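Local coordinates for periplasmic protein (Legionella pneumophila subsp. pneumophila, PDB 4FGQ), which probably acts as a calcium-dependent periplasmic cysteine protease of the bacterial transglutaminase-like family, at residues R27-A30 with W31-I35; S19-G22 with D23-R27; K41-K44 with I45-E48; L34-S37 with L38-K41. All coordinates share one frame; numbering follows the deposited sequence. Where two conformers were deposited one is given.

Interaction 1 (R27-A30 with W31-I35); sequences RFTA and WGNLI
R27 and W31 open a run of four successive i to i+4 backbone bonds, W31 N to R27 O, G32 N to F28 O, N33 N to T29 O and L34 N to A30 O, all 2.9 to 3.0 Å long, so the two segments form one unbroken helical stretch. The bond from G32 N is the straightest, with an N-H...O angle of 168°. On the buried side, F28 and W31 run side by side in the same direction. The indole CG is anti to the backbone N (chi1 -176°), and this torsion together with chi2 of 24° puts the CE3 edge beside F28; F28 CD1 then meets W31 CE3 at 4.0 Å, in the indole plane and at its edge. This pair belongs to the inner face of helix 22-38, an amphipathic helix packed against helices 10-17, 75-81 and 86-100. There the indole is fixed by a hydrogen bond from NE1 to T96 OG1 and by an edge-to-face contact with F54, while F28 meets the ring of Y20. Around the helix from these aromatics, T29 and N33 lie alongside each other, and T29 CG2 touches N33 ND2 at 3.6 Å. The guanidinium of R27 is held by a hydrogen bond from NE to I79 O.

Interaction 2 (S19-G22 with D23-R27); sequences SYQG and DTRKR
R25 N donates to Q21 O at 3.1 Å and K26 N to G22 O at 3.2 Å, the two backbone bonds that start the helix. A water donates to G22 O at 2.8 Å and accepts from K26 NZ at 2.9 Å, tying the lysine end to the first turn. Y20 O also receives two N-H groups from the R25 guanidinium, at 2.7 Å from R25 NE and 2.8 Å from R25 NH2, both weak because the angles at hydrogen are far from straight. The carbonyl oxygen lies at the guanidinium edge, near its plane. R25 leaves the helix with CG anti to the backbone N (chi1 171°) and bends at chi3, which carries NE and NH2 back over the preceding loop. The single NE hydrogen serves A17 O as well as, weakly, Y20 O. G22 has a positive phi (54°), a backbone shape that favours glycine where the chain swings into the helix. Beyond the polar groups, the T24 methyl CG2 lies 3.8 Å from Y20 CB and just as near the first ring atoms, the two side chains crossing at a slant. The contact forms the surface corner between two helices, R25 joining A17, at the end of helix 10-17, to the start of helix 22-38.

Interaction 3 (K41-K44 with I45-E48); sequences KPVK and IQLE
K44 has CG anti to the backbone N (chi1 169°), and bends at chi2, chi3 and chi4 then turn the rest of the lysine toward E48, one turn on; E48 has CG beside its own N (chi1 -73°) and extends straight on. K44 NZ makes a salt bridge of 3.2 Å to E48 OE2, coming in from above the carboxylate plane. The aliphatic part of the lysine follows the same oxygen, K44 CD lying 3.6 Å from E48 OE2. The backbone bonds run Q46 N to P42 O, L47 N to V43 O and E48 N to K44 O, at 2.9 to 3.0 Å. V43 and L47 point the same way, their methyls V43 CG1 and L47 CD1 4.0 Å apart, and both also touch F126 of strand 119-126. P42 lies beside I45, with CG1 of the isoleucine 4.1 Å from P42 CB. Q46, buried, reaches back past the start of the helix: its CD is 3.4 Å from K41 O, while NE2 donates to L38 O in the preceding turn. P42 holds the N-cap position, and the whole is the first turn of helix 43-55, with proline at its entrance and a lysine-glutamate pair at the i to i+4 spacing that suits salt bridges along a helix.

Interaction 4 (L34-S37 with L38-K41); sequences LIDS and LKKK
The end of helix 22-38 and the type II beta turn L38-K41 that follows it are joined here, with L34 O and I35 O receiving the bonds from L38 and K39. L38 N donates to I35 O at 3.3 Å, from above the carbonyl plane, and weakly to L34 O; a further weak bond runs from K39 N to I35 O, as the helical ladder gives way. S37 folds its hydroxyl back on the helix, with OG between the backbone N and the carbonyl carbon (chi1 79°), and donates to L34 O at 2.9 Å. That oxygen is therefore shared between the S37 hydroxyl and the weak bond from L38 N. Across the turn, K41 bends at chi2 and chi4 so that its ammonium returns to the helix end, K41 NZ bonding to S37 O at 3.1 Å from above the carbonyl plane. A positive charge beside the C-terminal end of a helix is probably favourable to the helix dipole. K39 runs extended back along the helix: its CE lies 4.0 Å from I35 CG2, and its NZ stays 4.0 Å from D36 OD1, too far for a salt bridge, though the opposite charges probably attract. L34 CD1 packs on CD1 of the buried L38 at 3.7 Å. L38 also touches V100 of helix 86-100 and K49 and V50 of helix 43-55, while I35 reaches V10 and I13 of helix 10-17.

How the interactions relate
Along the chain the order is interaction 2, interaction 1, interaction 4 and interaction 3, which together follow helix 22-38 from its first turn to its end and then pass into helix 43-55. Interactions 2 and 1 share R27 and have centres about 11 Å apart; interactions 1 and 4 share L34 and I35, about 10 Å apart; interactions 4 and 3 share K41, about 9 Å apart. The two ends, interactions 2 and 3, lie about 27 Å from each other. A probable hydrogen bond from Q46 NE2 to L38 O ties the turn of interaction 4 to the helix of interaction 3, joining two consecutive helices, consistent with the helical part of a papain-like, clan CA fold.

Interaction 1 (R27-A30 with W31-I35)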
ATOM      1  N   ARG A  27      -8.091 -10.693  11.684  1.00 16.30           N
ATOM      2  CA  ARG A  27      -7.267  -9.852  10.822  1.00 15.10           C
ATOM      3  C   ARG A  27      -7.541  -8.368  11.061  1.00 15.55           C
ATOM      4  O   ARG A  27      -6.613  -7.558  11.083  1.00 14.65           O
ATOM      5  CB  ARG A  27      -7.448 -10.205   9.336  1.00 16.36           C
ATOM      6  CG  ARG A  27      -6.801 -11.529   8.941  1.00 17.57           C
ATOM      7  CD  ARG A  27      -6.665 -11.702   7.418  1.00 20.81           C
ATOM      8  NE  ARG A  27      -7.937 -11.680   6.685  1.00 18.18           N
ATOM      9  CZ  ARG A  27      -8.754 -12.718   6.533  1.00 21.35           C
ATOM     10  NH1 ARG A  27      -8.470 -13.897   7.083  1.00 19.32           N
ATOM     11  NH2 ARG A  27      -9.873 -12.573   5.832  1.00 21.16           N
ATOM     12  N   PHE A  28      -8.813  -8.012  11.219  1.00 14.02           N
ATOM     13  CA  PHE A  28      -9.164  -6.625  11.523  1.00 16.21           C
ATOM     14  C   PHE A  28      -8.550  -6.191  12.851  1.00 16.06           C
ATOM     15  O   PHE A  28      -7.928  -5.130  12.947  1.00 15.08           O
ATOM     16  CB  PHE A  28     -10.685  -6.415  11.533  1.00 15.64           C
ATOM     17  CG  PHE A  28     -11.275  -6.204  10.163  1.00 16.78           C
ATOM     18  CD1 PHE A  28     -11.050  -5.018   9.473  1.00 18.10           C
ATOM     19  CD2 PHE A  28     -12.047  -7.185   9.563  1.00 19.20           C
ATOM     20  CE1 PHE A  28     -11.592  -4.817   8.208  1.00 20.25           C
ATOM     21  CE2 PHE A  28     -12.588  -6.991   8.303  1.00 15.47           C
ATOM     22  CZ  PHE A  28     -12.365  -5.810   7.624  1.00 18.53           C
ATOM     23  N   THR A  29      -8.702  -7.023  13.872  1.00 15.99           N
ATOM     24  CA  THR A  29      -8.152  -6.697  15.187  1.00 16.79           C
ATOM     25  C   THR A  29      -6.638  -6.541  15.134  1.00 16.63           C
ATOM     26  O   THR A  29      -6.069  -5.636  15.757  1.00 15.25           O
ATOM     27  CB  THR A  29      -8.532  -7.764  16.224  1.00 15.62           C
ATOM     28  OG1 THR A  29      -9.958  -7.762  16.391  1.00 20.92           O
ATOM     29  CG2 THR A  29      -7.867  -7.477  17.565  1.00 20.99           C
ATOM     30  N   ALA A  30      -5.987  -7.407  14.364  1.00 14.96           N
ATOM     31  CA  ALA A  30      -4.538  -7.351  14.210  1.00 15.45           C
ATOM     32  C   ALA A  30      -4.077  -6.080  13.502  1.00 15.16           C
ATOM     33  O   ALA A  30      -3.048  -5.503  13.859  1.00 16.59           O
ATOM     34  CB  ALA A  30      -4.047  -8.588  13.467  1.00 17.35           C
ATOM     35  N   TRP A  31      -4.843  -5.656  12.502  1.00 12.19           N
ATOM     36  CA  TRP A  31      -4.572  -4.427  11.759  1.00 11.17           C
ATOM     37  C   TRP A  31      -4.689  -3.221  12.696  1.00 13.16           C
ATOM     38  O   TRP A  31      -3.827  -2.332  12.696  1.00 16.38           O
ATOM     39  CB  TRP A  31      -5.578  -4.318  10.616  1.00 13.19           C
ATOM     40  CG  TRP A  31      -5.400  -3.168   9.688  1.00 13.05           C
ATOM     41  CD1 TRP A  31      -4.256  -2.462   9.437  1.00 12.87           C
ATOM     42  CD2 TRP A  31      -6.418  -2.598   8.863  1.00 13.36           C
ATOM     43  NE1 TRP A  31      -4.511  -1.470   8.504  1.00 13.33           N
ATOM     44  CE2 TRP A  31      -5.826  -1.539   8.142  1.00 14.67           C
ATOM     45  CE3 TRP A  31      -7.776  -2.878   8.672  1.00 16.13           C
ATOM     46  CZ2 TRP A  31      -6.555  -0.763   7.239  1.00 17.42           C
ATOM     47  CZ3 TRP A  31      -8.492  -2.102   7.773  1.00 16.13           C
ATOM     48  CH2 TRP A  31      -7.881  -1.062   7.072  1.00 16.96           C
ATOM     49  N   GLY A  32      -5.758  -3.189  13.482  1.00 13.98           N
ATOM     50  CA  GLY A  32      -5.954  -2.118  14.448  1.00 15.57           C
ATOM     51  C   GLY A  32      -4.849  -2.098  15.490  1.00 16.37           C
ATOM     52  O   GLY A  32      -4.340  -1.029  15.839  1.00 17.87           O
ATOM     53  N   ASN A  33      -4.477  -3.275  15.998  1.00 14.86           N
ATOM     54  CA  ASN A  33      -3.401  -3.353  16.983  1.00 18.50           C
ATOM     55  C   ASN A  33      -2.070  -2.889  16.382  1.00 19.23           C
ATOM     56  O   ASN A  33      -1.283  -2.223  17.060  1.00 17.32           O
ATOM     57  CB  ASN A  33      -3.277  -4.761  17.574  1.00 19.01           C
ATOM     58  CG  ASN A  33      -4.458  -5.131  18.464  1.00 27.16           C
ATOM     59  OD1 ASN A  33      -5.207  -4.264  18.915  1.00 32.89           O
ATOM     60  ND2 ASN A  33      -4.616  -6.424  18.733  1.00 31.47           N
ATOM     61  N   LEU A  34      -1.830  -3.222  15.111  1.00 15.91           N
ATOM     62  CA  LEU A  34      -0.630  -2.768  14.405  1.00 14.41           C
ATOM     63  C   LEU A  34      -0.562  -1.250  14.392  1.00 15.68           C
ATOM     64  O   LEU A  34       0.469  -0.652  14.754  1.00 15.80           O
ATOM     65  CB  LEU A  34      -0.625  -3.294  12.960  1.00 12.25           C
ATOM     66  CG  LEU A  34       0.487  -2.777  12.037  1.00 14.82           C
ATOM     67  CD1 LEU A  34       1.786  -3.491  12.330  1.00 17.61           C
ATOM     68  CD2 LEU A  34       0.106  -2.950  10.573  1.00 15.26           C
ATOM     69  N   ILE A  35      -1.656  -0.617  13.979  1.00 12.48           N
ATOM     70  CA  ILE A  35      -1.688   0.849  13.908  1.00 12.35           C
ATOM     71  C   ILE A  35      -1.445   1.462  15.284  1.00 17.35           C
ATOM     72  O   ILE A  35      -0.618   2.359  15.420  1.00 17.19           O
ATOM     73  CB  ILE A  35      -3.003   1.371  13.302  1.00 15.53           C
ATOM     74  CG1 ILE A  35      -3.067   1.000  11.814  1.00 16.51           C
ATOM     75  CG2 ILE A  35      -3.096   2.881  13.452  1.00 17.64           C
ATOM     76  CD1 ILE A  35      -4.431   1.181  11.190  1.00 17.99           C
TER

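Interaction 2 (S19-G22 with D23-R27)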
ATOM      1  N   SER A  19     -18.058  -7.057  13.236  1.00 32.75           N
ATOM      2  CA  SER A  19     -19.065  -7.403  12.240  0.52 31.82           C
ATOM      3  C   SER A  19     -18.681  -8.668  11.475  1.00 29.45           C
ATOM      4  O   SER A  19     -19.499  -9.248  10.769  1.00 35.59           O
ATOM      5  CB  SER A  19     -19.270  -6.244  11.265  0.52 31.38           C
ATOM      6  OG  SER A  19     -19.693  -5.085  11.956  0.52 34.32           O
ATOM      7  N   TYR A  20     -17.421  -9.078  11.606  1.00 24.65           N
ATOM      8  CA  TYR A  20     -16.933 -10.306  10.966  1.00 25.47           C
ATOM      9  C   TYR A  20     -16.646 -11.392  12.010  1.00 25.70           C
ATOM     10  O   TYR A  20     -16.785 -11.153  13.210  1.00 28.85           O
ATOM     11  CB  TYR A  20     -15.686 -10.009  10.120  1.00 24.78           C
ATOM     12  CG  TYR A  20     -15.972  -9.060   8.977  1.00 25.37           C
ATOM     13  CD1 TYR A  20     -15.812  -7.693   9.129  1.00 27.94           C
ATOM     14  CD2 TYR A  20     -16.419  -9.532   7.751  1.00 29.57           C
ATOM     15  CE1 TYR A  20     -16.082  -6.820   8.093  1.00 30.29           C
ATOM     16  CE2 TYR A  20     -16.694  -8.665   6.707  1.00 30.73           C
ATOM     17  CZ  TYR A  20     -16.524  -7.313   6.884  1.00 32.74           C
ATOM     18  OH  TYR A  20     -16.793  -6.451   5.849  1.00 37.09           O
ATOM     19  N   GLN A  21     -16.257 -12.584  11.558  1.00 25.13           N
ATOM     20  CA  GLN A  21     -16.011 -13.700  12.471  1.00 27.44           C
ATOM     21  C   GLN A  21     -14.727 -14.430  12.121  1.00 26.10           C
ATOM     22  O   GLN A  21     -14.102 -14.143  11.098  1.00 20.86           O
ATOM     23  CB  GLN A  21     -17.175 -14.695  12.435  1.00 36.22           C
ATOM     24  CG  GLN A  21     -18.514 -14.113  12.827  1.00 41.44           C
ATOM     25  CD  GLN A  21     -19.248 -13.479  11.657  1.00 48.38           C
ATOM     26  OE1 GLN A  21     -19.362 -14.075  10.584  1.00 52.70           O
ATOM     27  NE2 GLN A  21     -19.749 -12.263  11.860  1.00 45.86           N
ATOM     28  N   GLY A  22     -14.350 -15.381  12.971  1.00 27.08           N
ATOM     29  CA  GLY A  22     -13.225 -16.253  12.694  1.00 31.19           C
ATOM     30  C   GLY A  22     -11.949 -15.499  12.387  1.00 29.47           C
ATOM     31  O   GLY A  22     -11.621 -14.516  13.060  1.00 25.02           O
ATOM     32  N   ASP A  23     -11.230 -15.953  11.367  1.00 20.21           N
ATOM     33  CA  ASP A  23      -9.940 -15.358  11.041  1.00 20.59           C
ATOM     34  C   ASP A  23     -10.074 -13.949  10.480  1.00 20.45           C
ATOM     35  O   ASP A  23      -9.161 -13.132  10.631  1.00 20.51           O
ATOM     36  CB  ASP A  23      -9.154 -16.250  10.079  1.00 24.12           C
ATOM     37  CG  ASP A  23      -8.641 -17.513  10.750  1.00 38.55           C
ATOM     38  OD1 ASP A  23      -8.569 -17.538  11.999  1.00 41.54           O
ATOM     39  OD2 ASP A  23      -8.301 -18.477  10.028  1.00 46.46           O
ATOM     40  N   THR A  24     -11.203 -13.663   9.838  1.00 18.54           N
ATOM     41  CA  THR A  24     -11.409 -12.328   9.279  1.00 17.25           C
ATOM     42  C   THR A  24     -11.487 -11.309  10.409  1.00 17.87           C
ATOM     43  O   THR A  24     -10.856 -10.257  10.338  1.00 17.52           O
ATOM     44  CB  THR A  24     -12.678 -12.254   8.420  1.00 20.75           C
ATOM     45  OG1 THR A  24     -12.598 -13.237   7.379  1.00 21.73           O
ATOM     46  CG2 THR A  24     -12.817 -10.865   7.792  1.00 18.51           C
ATOM     47  N   ARG A  25     -12.247 -11.635  11.451  1.00 17.55           N
ATOM     48  CA  ARG A  25     -12.319 -10.776  12.629  1.00 19.23           C
ATOM     49  C   ARG A  25     -10.928 -10.570  13.209  1.00 21.07           C
ATOM     50  O   ARG A  25     -10.542  -9.446  13.527  1.00 19.04           O
ATOM     51  CB  ARG A  25     -13.247 -11.372  13.692  1.00 20.37           C
ATOM     52  CG  ARG A  25     -13.202 -10.631  15.030  1.00 24.30           C
ATOM     53  CD  ARG A  25     -14.215 -11.199  16.023  1.00 29.61           C
ATOM     54  NE  ARG A  25     -15.593 -10.991  15.576  1.00 37.17           N
ATOM     55  CZ  ARG A  25     -16.673 -11.369  16.257  1.00 42.38           C
ATOM     56  NH1 ARG A  25     -16.544 -11.985  17.425  1.00 40.14           N
ATOM     57  NH2 ARG A  25     -17.887 -11.136  15.766  1.00 45.99           N
ATOM     58  N   LYS A  26     -10.171 -11.663  13.326  1.00 18.24           N
ATOM     59  CA  LYS A  26      -8.805 -11.598  13.839  1.00 18.64           C
ATOM     60  C   LYS A  26      -7.897 -10.708  13.000  1.00 17.44           C
ATOM     61  O   LYS A  26      -7.010 -10.060  13.542  1.00 16.58           O
ATOM     62  CB  LYS A  26      -8.184 -12.993  13.951  1.00 21.14           C
ATOM     63  CG  LYS A  26      -8.762 -13.845  15.066  1.00 25.22           C
ATOM     64  CD  LYS A  26      -7.990 -15.143  15.200  1.00 31.42           C
ATOM     65  CE  LYS A  26      -8.353 -15.862  16.481  1.00 38.06           C
ATOM     66  NZ  LYS A  26      -9.811 -15.794  16.745  1.00 48.40           N
ATOM     67  N   ARG A  27      -8.091 -10.693  11.684  1.00 16.30           N
ATOM     68  CA  ARG A  27      -7.267  -9.852  10.822  1.00 15.10           C
ATOM     69  C   ARG A  27      -7.541  -8.368  11.061  1.00 15.55           C
ATOM     70  O   ARG A  27      -6.613  -7.558  11.083  1.00 14.65           O
ATOM     71  CB  ARG A  27      -7.448 -10.205   9.336  1.00 16.36           C
ATOM     72  CG  ARG A  27      -6.801 -11.529   8.941  1.00 17.57           C
ATOM     73  CD  ARG A  27      -6.665 -11.702   7.418  1.00 20.81           C
ATOM     74  NE  ARG A  27      -7.937 -11.680   6.685  1.00 18.18           N
ATOM     75  CZ  ARG A  27      -8.754 -12.718   6.533  1.00 21.35           C
ATOM     76  NH1 ARG A  27      -8.470 -13.897   7.083  1.00 19.32           N
ATOM     77  NH2 ARG A  27      -9.873 -12.573   5.832  1.00 21.16           N
TER
HETATM   78  O   HOH W   1     -12.269 -14.587  15.802  1.00 30.44           O

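Interaction 3 (K41-K44 with I45-E48)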
ATOM      1  N   LYS A  41       6.476   5.740  16.962  1.00 14.83           N
ATOM      2  CA  LYS A  41       7.657   4.898  16.841  1.00 14.97           C
ATOM      3  C   LYS A  41       8.535   5.478  15.746  1.00 13.26           C
ATOM      4  O   LYS A  41       8.065   6.278  14.941  1.00 12.97           O
ATOM      5  CB  LYS A  41       7.251   3.459  16.517  1.00 12.10           C
ATOM      6  CG  LYS A  41       6.422   2.793  17.606  1.00 13.67           C
ATOM      7  CD  LYS A  41       7.142   2.805  18.959  1.00 17.50           C
ATOM      8  CE  LYS A  41       6.434   1.936  19.989  1.00 29.92           C
ATOM      9  NZ  LYS A  41       5.087   2.457  20.347  1.00 37.04           N
ATOM     10  N   PRO A  42       9.821   5.103  15.721  1.00 13.63           N
ATOM     11  CA  PRO A  42      10.707   5.644  14.684  1.00 12.23           C
ATOM     12  C   PRO A  42      10.169   5.336  13.278  1.00 12.07           C
ATOM     13  O   PRO A  42       9.585   4.282  13.053  1.00 13.00           O
ATOM     14  CB  PRO A  42      12.023   4.894  14.931  1.00 14.07           C
ATOM     15  CG  PRO A  42      11.960   4.486  16.370  1.00 14.79           C
ATOM     16  CD  PRO A  42      10.523   4.185  16.634  1.00 14.78           C
ATOM     17  N   VAL A  43      10.346   6.272  12.351  1.00 11.41           N
ATOM     18  CA  VAL A  43       9.820   6.116  10.994  1.00  9.01           C
ATOM     19  C   VAL A  43      10.314   4.827  10.339  1.00 11.20           C
ATOM     20  O   VAL A  43       9.560   4.130   9.654  1.00 11.66           O
ATOM     21  CB  VAL A  43      10.177   7.352  10.125  1.00 11.04           C
ATOM     22  CG1 VAL A  43       9.870   7.101   8.638  1.00 13.73           C
ATOM     23  CG2 VAL A  43       9.414   8.571  10.590  1.00 17.38           C
ATOM     24  N   LYS A  44      11.581   4.504  10.552  1.00 11.70           N
ATOM     25  CA  LYS A  44      12.136   3.293   9.947  1.00 15.78           C
ATOM     26  C   LYS A  44      11.394   2.046  10.430  1.00 14.07           C
ATOM     27  O   LYS A  44      11.099   1.139   9.642  1.00 13.19           O
ATOM     28  CB  LYS A  44      13.624   3.186  10.265  1.00 19.75           C
ATOM     29  CG  LYS A  44      14.216   1.853   9.916  1.00 35.19           C
ATOM     30  CD  LYS A  44      14.710   1.829   8.498  1.00 44.17           C
ATOM     31  CE  LYS A  44      16.226   1.697   8.483  1.00 48.01           C
ATOM     32  NZ  LYS A  44      16.688   0.448   9.163  1.00 46.96           N
ATOM     33  N   ILE A  45      11.071   2.020  11.719  1.00 12.18           N
ATOM     34  CA  ILE A  45      10.322   0.909  12.315  1.00 11.10           C
ATOM     35  C   ILE A  45       8.892   0.876  11.783  1.00 14.43           C
ATOM     36  O   ILE A  45       8.339  -0.191  11.503  1.00 13.53           O
ATOM     37  CB  ILE A  45      10.305   1.019  13.864  1.00 13.17           C
ATOM     38  CG1 ILE A  45      11.716   0.839  14.431  1.00 20.08           C
ATOM     39  CG2 ILE A  45       9.339   0.006  14.474  1.00 15.05           C
ATOM     40  CD1 ILE A  45      12.335  -0.531  14.175  1.00 24.02           C
ATOM     41  N   GLN A  46       8.287   2.047  11.627  1.00 10.37           N
ATOM     42  CA  GLN A  46       6.939   2.113  11.089  1.00  9.81           C
ATOM     43  C   GLN A  46       6.915   1.539   9.684  1.00 11.96           C
ATOM     44  O   GLN A  46       6.032   0.740   9.358  1.00 11.14           O
ATOM     45  CB  GLN A  46       6.421   3.558  11.089  1.00  9.11           C
ATOM     46  CG  GLN A  46       6.291   4.151  12.502  1.00  9.46           C
ATOM     47  CD  GLN A  46       5.891   5.616  12.444  1.00 12.67           C
ATOM     48  OE1 GLN A  46       6.342   6.347  11.566  1.00 13.94           O
ATOM     49  NE2 GLN A  46       5.030   6.043  13.368  1.00 15.26           N
ATOM     50  N   LEU A  47       7.877   1.944   8.854  1.00  8.75           N
ATOM     51  CA  LEU A  47       7.962   1.418   7.483  1.00 10.56           C
ATOM     52  C   LEU A  47       8.163  -0.094   7.477  1.00 10.69           C
ATOM     53  O   LEU A  47       7.466  -0.847   6.762  1.00 10.76           O
ATOM     54  CB  LEU A  47       9.108   2.098   6.723  1.00 10.06           C
ATOM     55  CG  LEU A  47       8.955   3.597   6.445  1.00 10.96           C
ATOM     56  CD1 LEU A  47      10.258   4.208   5.931  1.00 10.90           C
ATOM     57  CD2 LEU A  47       7.852   3.809   5.419  1.00 10.46           C
ATOM     58  N   GLU A  48       9.106  -0.553   8.280  1.00  8.79           N
ATOM     59  CA  GLU A  48       9.447  -1.974   8.307  1.00 11.05           C
ATOM     60  C   GLU A  48       8.294  -2.856   8.769  1.00 12.62           C
ATOM     61  O   GLU A  48       8.018  -3.900   8.173  1.00 11.22           O
ATOM     62  CB  GLU A  48      10.669  -2.205   9.187  1.00 12.22           C
ATOM     63  CG  GLU A  48      11.958  -1.726   8.565  1.00 14.00           C
ATOM     64  CD  GLU A  48      13.151  -1.945   9.466  1.00 24.51           C
ATOM     65  OE1 GLU A  48      12.954  -2.314  10.652  1.00 25.57           O
ATOM     66  OE2 GLU A  48      14.289  -1.734   8.988  1.00 23.93           O
TER

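Interaction 4 (L34-S37 with L38-K41)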
ATOM      1  N   LEU A  34      -1.830  -3.222  15.111  1.00 15.91           N
ATOM      2  CA  LEU A  34      -0.630  -2.768  14.405  1.00 14.41           C
ATOM      3  C   LEU A  34      -0.562  -1.250  14.392  1.00 15.68           C
ATOM      4  O   LEU A  34       0.469  -0.652  14.754  1.00 15.80           O
ATOM      5  CB  LEU A  34      -0.625  -3.294  12.960  1.00 12.25           C
ATOM      6  CG  LEU A  34       0.487  -2.777  12.037  1.00 14.82           C
ATOM      7  CD1 LEU A  34       1.786  -3.491  12.330  1.00 17.61           C
ATOM      8  CD2 LEU A  34       0.106  -2.950  10.573  1.00 15.26           C
ATOM      9  N   ILE A  35      -1.656  -0.617  13.979  1.00 12.48           N
ATOM     10  CA  ILE A  35      -1.688   0.849  13.908  1.00 12.35           C
ATOM     11  C   ILE A  35      -1.445   1.462  15.284  1.00 17.35           C
ATOM     12  O   ILE A  35      -0.618   2.359  15.420  1.00 17.19           O
ATOM     13  CB  ILE A  35      -3.003   1.371  13.302  1.00 15.53           C
ATOM     14  CG1 ILE A  35      -3.067   1.000  11.814  1.00 16.51           C
ATOM     15  CG2 ILE A  35      -3.096   2.881  13.452  1.00 17.64           C
ATOM     16  CD1 ILE A  35      -4.431   1.181  11.190  1.00 17.99           C
ATOM     17  N   ASP A  36      -2.131   0.956  16.307  1.00 17.60           N
ATOM     18  CA  ASP A  36      -1.934   1.469  17.661  1.00 21.14           C
ATOM     19  C   ASP A  36      -0.484   1.332  18.121  1.00 21.40           C
ATOM     20  O   ASP A  36       0.067   2.242  18.756  1.00 25.56           O
ATOM     21  CB  ASP A  36      -2.853   0.749  18.651  1.00 26.65           C
ATOM     22  CG  ASP A  36      -4.165   1.481  18.874  1.00 43.56           C
ATOM     23  OD1 ASP A  36      -4.240   2.687  18.551  1.00 49.01           O
ATOM     24  OD2 ASP A  36      -5.116   0.853  19.390  1.00 48.85           O
ATOM     25  N   SER A  37       0.130   0.198  17.792  1.00 17.20           N
ATOM     26  CA  SER A  37       1.467  -0.138  18.278  1.00 19.03           C
ATOM     27  C   SER A  37       2.555   0.689  17.606  1.00 19.83           C
ATOM     28  O   SER A  37       3.644   0.847  18.155  1.00 20.64           O
ATOM     29  CB  SER A  37       1.762  -1.627  18.081  1.00 19.51           C
ATOM     30  OG  SER A  37       2.130  -1.921  16.743  1.00 22.88           O
ATOM     31  N   LEU A  38       2.261   1.214  16.422  1.00 15.52           N
ATOM     32  CA  LEU A  38       3.278   1.924  15.641  1.00 13.54           C
ATOM     33  C   LEU A  38       3.226   3.443  15.763  1.00 12.94           C
ATOM     34  O   LEU A  38       4.144   4.126  15.324  1.00 14.04           O
ATOM     35  CB  LEU A  38       3.212   1.531  14.162  1.00 15.17           C
ATOM     36  CG  LEU A  38       3.621   0.091  13.857  1.00 16.23           C
ATOM     37  CD1 LEU A  38       3.457  -0.170  12.363  1.00 14.09           C
ATOM     38  CD2 LEU A  38       5.052  -0.147  14.294  1.00 21.92           C
ATOM     39  N   LYS A  39       2.166   3.981  16.352  1.00 13.35           N
ATOM     40  CA  LYS A  39       2.129   5.415  16.617  1.00 15.45           C
ATOM     41  C   LYS A  39       3.305   5.822  17.504  1.00 19.07           C
ATOM     42  O   LYS A  39       3.614   5.138  18.482  1.00 19.16           O
ATOM     43  CB  LYS A  39       0.796   5.808  17.256  1.00 17.21           C
ATOM     44  CG  LYS A  39      -0.385   5.669  16.295  1.00 19.24           C
ATOM     45  CD  LYS A  39      -1.690   6.084  16.958  1.00 30.66           C
ATOM     46  CE  LYS A  39      -2.853   5.985  15.977  1.00 33.60           C
ATOM     47  NZ  LYS A  39      -4.176   6.206  16.632  1.00 37.98           N
ATOM     48  N   LYS A  40       3.964   6.919  17.142  1.00 14.25           N
ATOM     49  CA  LYS A  40       5.074   7.477  17.922  1.00 17.46           C
ATOM     50  C   LYS A  40       6.289   6.541  18.001  1.00 13.81           C
ATOM     51  O   LYS A  40       7.042   6.567  18.972  1.00 18.29           O
ATOM     52  CB  LYS A  40       4.604   7.894  19.322  1.00 20.61           C
ATOM     53  CG  LYS A  40       3.481   8.921  19.287  1.00 22.57           C
ATOM     54  CD  LYS A  40       2.908   9.180  20.673  1.00 38.51           C
ATOM     55  CE  LYS A  40       1.791  10.211  20.620  1.00 47.53           C
ATOM     56  NZ  LYS A  40       2.255  11.493  20.027  1.00 53.01           N
ATOM     57  N   LYS A  41       6.476   5.740  16.962  1.00 14.83           N
ATOM     58  CA  LYS A  41       7.657   4.898  16.841  1.00 14.97           C
ATOM     59  C   LYS A  41       8.535   5.478  15.746  1.00 13.26           C
ATOM     60  O   LYS A  41       8.065   6.278  14.941  1.00 12.97           O
ATOM     61  CB  LYS A  41       7.251   3.459  16.517  1.00 12.10           C
ATOM     62  CG  LYS A  41       6.422   2.793  17.606  1.00 13.67           C
ATOM     63  CD  LYS A  41       7.142   2.805  18.959  1.00 17.50           C
ATOM     64  CE  LYS A  41       6.434   1.936  19.989  1.00 29.92           C
ATOM     65  NZ  LYS A  41       5.087   2.457  20.347  1.00 37.04           N
TER